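Local structure of sister chromatid cohesion protein (Chaetomium thermophilum, 5T8V) at residues L232-A237 with Q248-F253. The protein probably helps load cohesin onto chromatin as the Scc2-type cohesin loader, of which this chain is the HEAT-repeat C-terminal fragment. Residues are numbered along the deposited sequence; the frame is centred on the assembly and turned at random.
Sequences LFIETA and QKFDGF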
loop_
_atom_site.group_PDB
_atom_site.type_symbol
_atom_site.label_atom_id
_atom_site.label_comp_id
_atom_site.label_asym_id
_atom_site.label_seq_id
_atom_site.Cartn_x
_atom_site.Cartn_y
_atom_site.Cartn_z
ATOM N N LEU A 232 -36.674 23.566 9.077
ATOM C CA LEU A 232 -35.406 22.919 9.397
ATOM C C LEU A 232 -34.282 23.445 8.516
ATOM O O LEU A 232 -33.152 23.631 8.983
ATOM C CB LEU A 232 -35.554 21.406 9.246
ATOM C CG LEU A 232 -34.360 20.533 9.623
ATOM C CD1 LEU A 232 -34.095 20.588 11.117
ATOM C CD2 LEU A 232 -34.615 19.107 9.171
ATOM N N PHE A 233 -34.573 23.700 7.237
ATOM C CA PHE A 233 -33.584 24.171 6.277
ATOM C C PHE A 233 -33.637 25.684 6.091
ATOM O O PHE A 233 -33.332 26.192 5.006
ATOM C CB PHE A 233 -33.779 23.462 4.937
ATOM C CG PHE A 233 -33.796 21.966 5.048
ATOM C CD1 PHE A 233 -32.614 21.242 5.025
ATOM C CD2 PHE A 233 -34.993 21.283 5.187
ATOM C CE1 PHE A 233 -32.625 19.863 5.135
ATOM C CE2 PHE A 233 -35.013 19.905 5.298
ATOM C CZ PHE A 233 -33.829 19.193 5.271
ATOM N N ILE A 234 -34.032 26.414 7.135
ATOM C CA ILE A 234 -34.021 27.869 7.081
ATOM C C ILE A 234 -32.605 28.352 6.796
ATOM O O ILE A 234 -31.623 27.788 7.295
ATOM C CB ILE A 234 -34.565 28.445 8.400
ATOM C CG1 ILE A 234 -34.584 29.971 8.361
ATOM C CG2 ILE A 234 -33.733 27.949 9.582
ATOM C CD1 ILE A 234 -35.319 30.593 9.529
ATOM N N GLU A 235 -32.491 29.404 5.983
ATOM C CA GLU A 235 -31.187 29.911 5.557
ATOM C C GLU A 235 -30.799 31.105 6.423
ATOM O O GLU A 235 -30.929 32.267 6.037
ATOM C CB GLU A 235 -31.202 30.275 4.077
ATOM C CG GLU A 235 -30.649 29.186 3.182
ATOM C CD GLU A 235 -30.144 29.726 1.859
ATOM O OE1 GLU A 235 -30.887 30.483 1.199
ATOM O OE2 GLU A 235 -28.996 29.403 1.488
ATOM N N THR A 236 -30.308 30.797 7.617
ATOM C CA THR A 236 -29.651 31.800 8.437
ATOM C C THR A 236 -28.472 32.395 7.674
ATOM O O THR A 236 -27.831 31.729 6.858
ATOM C CB THR A 236 -29.178 31.174 9.750
ATOM O OG1 THR A 236 -30.311 30.716 10.497
ATOM C CG2 THR A 236 -28.399 32.174 10.587
ATOM N N ALA A 237 -28.194 33.667 7.940
ATOM C CA ALA A 237 -27.092 34.342 7.276
ATOM C C ALA A 237 -25.755 33.898 7.864
ATOM O O ALA A 237 -25.672 33.388 8.986
ATOM C CB ALA A 237 -27.240 35.857 7.400
ATOM N N GLN A 248 -29.365 34.328 15.717
ATOM C CA GLN A 248 -29.719 33.393 16.781
ATOM C C GLN A 248 -31.226 33.192 16.883
ATOM O O GLN A 248 -31.681 32.103 17.249
ATOM C CB GLN A 248 -29.161 33.880 18.116
ATOM C CG GLN A 248 -27.639 33.908 18.173
ATOM C CD GLN A 248 -27.107 34.006 19.591
ATOM O OE1 GLN A 248 -27.839 33.786 20.558
ATOM N NE2 GLN A 248 -25.829 34.337 19.722
ATOM N N LYS A 249 -32.014 34.222 16.578
ATOM C CA LYS A 249 -33.466 34.077 16.592
ATOM C C LYS A 249 -33.904 32.987 15.614
ATOM O O LYS A 249 -34.661 32.065 15.968
ATOM C CB LYS A 249 -34.103 35.429 16.255
ATOM C CG LYS A 249 -35.540 35.610 16.713
ATOM C CD LYS A 249 -35.663 35.629 18.237
ATOM C CE LYS A 249 -37.118 35.661 18.668
ATOM N NZ LYS A 249 -37.273 35.504 20.141
ATOM N N PHE A 250 -33.397 33.056 14.381
ATOM C CA PHE A 250 -33.691 32.020 13.401
ATOM C C PHE A 250 -33.184 30.662 13.873
ATOM O O PHE A 250 -33.850 29.638 13.669
ATOM C CB PHE A 250 -33.080 32.388 12.049
ATOM C CG PHE A 250 -33.633 33.654 11.457
ATOM C CD1 PHE A 250 -34.969 33.743 11.105
ATOM C CD2 PHE A 250 -32.818 34.751 11.243
ATOM C CE1 PHE A 250 -35.482 34.904 10.556
ATOM C CE2 PHE A 250 -33.326 35.914 10.693
ATOM C CZ PHE A 250 -34.660 35.988 10.349
ATOM N N ASP A 251 -32.006 30.628 14.509
ATOM C CA ASP A 251 -31.562 29.380 15.123
ATOM C C ASP A 251 -32.636 28.832 16.053
ATOM O O ASP A 251 -32.935 27.631 16.040
ATOM C CB ASP A 251 -30.254 29.585 15.889
ATOM C CG ASP A 251 -29.077 29.882 14.977
ATOM O OD1 ASP A 251 -29.225 29.763 13.741
ATOM O OD2 ASP A 251 -27.996 30.224 15.503
ATOM N N GLY A 252 -33.233 29.706 16.864
ATOM C CA GLY A 252 -34.332 29.282 17.712
ATOM C C GLY A 252 -35.450 28.640 16.918
ATOM O O GLY A 252 -36.021 27.627 17.334
ATOM N N PHE A 253 -35.772 29.210 15.755
ATOM C CA PHE A 253 -36.768 28.563 14.905
ATOM C C PHE A 253 -36.333 27.152 14.522
ATOM O O PHE A 253 -37.117 26.200 14.621
ATOM C CB PHE A 253 -37.035 29.400 13.658
ATOM C CG PHE A 253 -37.985 30.529 13.890
ATOM C CD1 PHE A 253 -39.335 30.284 14.062
ATOM C CD2 PHE A 253 -37.531 31.831 13.944
ATOM C CE1 PHE A 253 -40.215 31.322 14.280
ATOM C CE2 PHE A 253 -38.406 32.872 14.159
ATOM C CZ PHE A 253 -39.752 32.617 14.326
#
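Ile234 and Phe250 make the apolar half of this contact, which joins the loop leaving helix 218-232 to the first turns of helix 247-267. The terminal methyl of Ile234 does the touching: CD1 lies 3.5 Å from Phe250 CD1 and 3.8 Å from Phe250 CB, so it rests against the CB, CG and CD1 corner of the phenylalanine. It meets the ring obliquely, the two side chains crossing at about a right angle. Ile234 reaches this far because its chain is extended, with CG1 anti to the backbone N (chi1 -179°) and CD1 continuing the same line (chi2 170°). The ring of Phe250, by contrast, leads on past the isoleucine, away from the loop.

Thr236 makes a mixed contact. Thr236 and Phe250 are the closest CA pair between 232-237 and 248-253, 6.4 Å apart. With OG1 anti to the carbonyl carbon (chi1 -63°), the hydroxyl packs on Phe250 CB at 3.6 Å and only approaches Asp251 OD1, also at 3.6 Å, a polar approach longer than a hydrogen bond. The contact thus rests on van der Waals packing and a loose polar approach, and the threonine is poorly ordered.

The Ile234-Phe250 pair also packs against two neighbouring helices. Ile234 rests on Ile167 and Ala171 of helix 149-172, while Phe250 touches the same Ala171 and Met197 of helix 190-213. The side chains of the loop and of helix 247-267 therefore converge on helix 149-172, tying the connection between two consecutive helices into the stacked helices of the HEAT-repeat array.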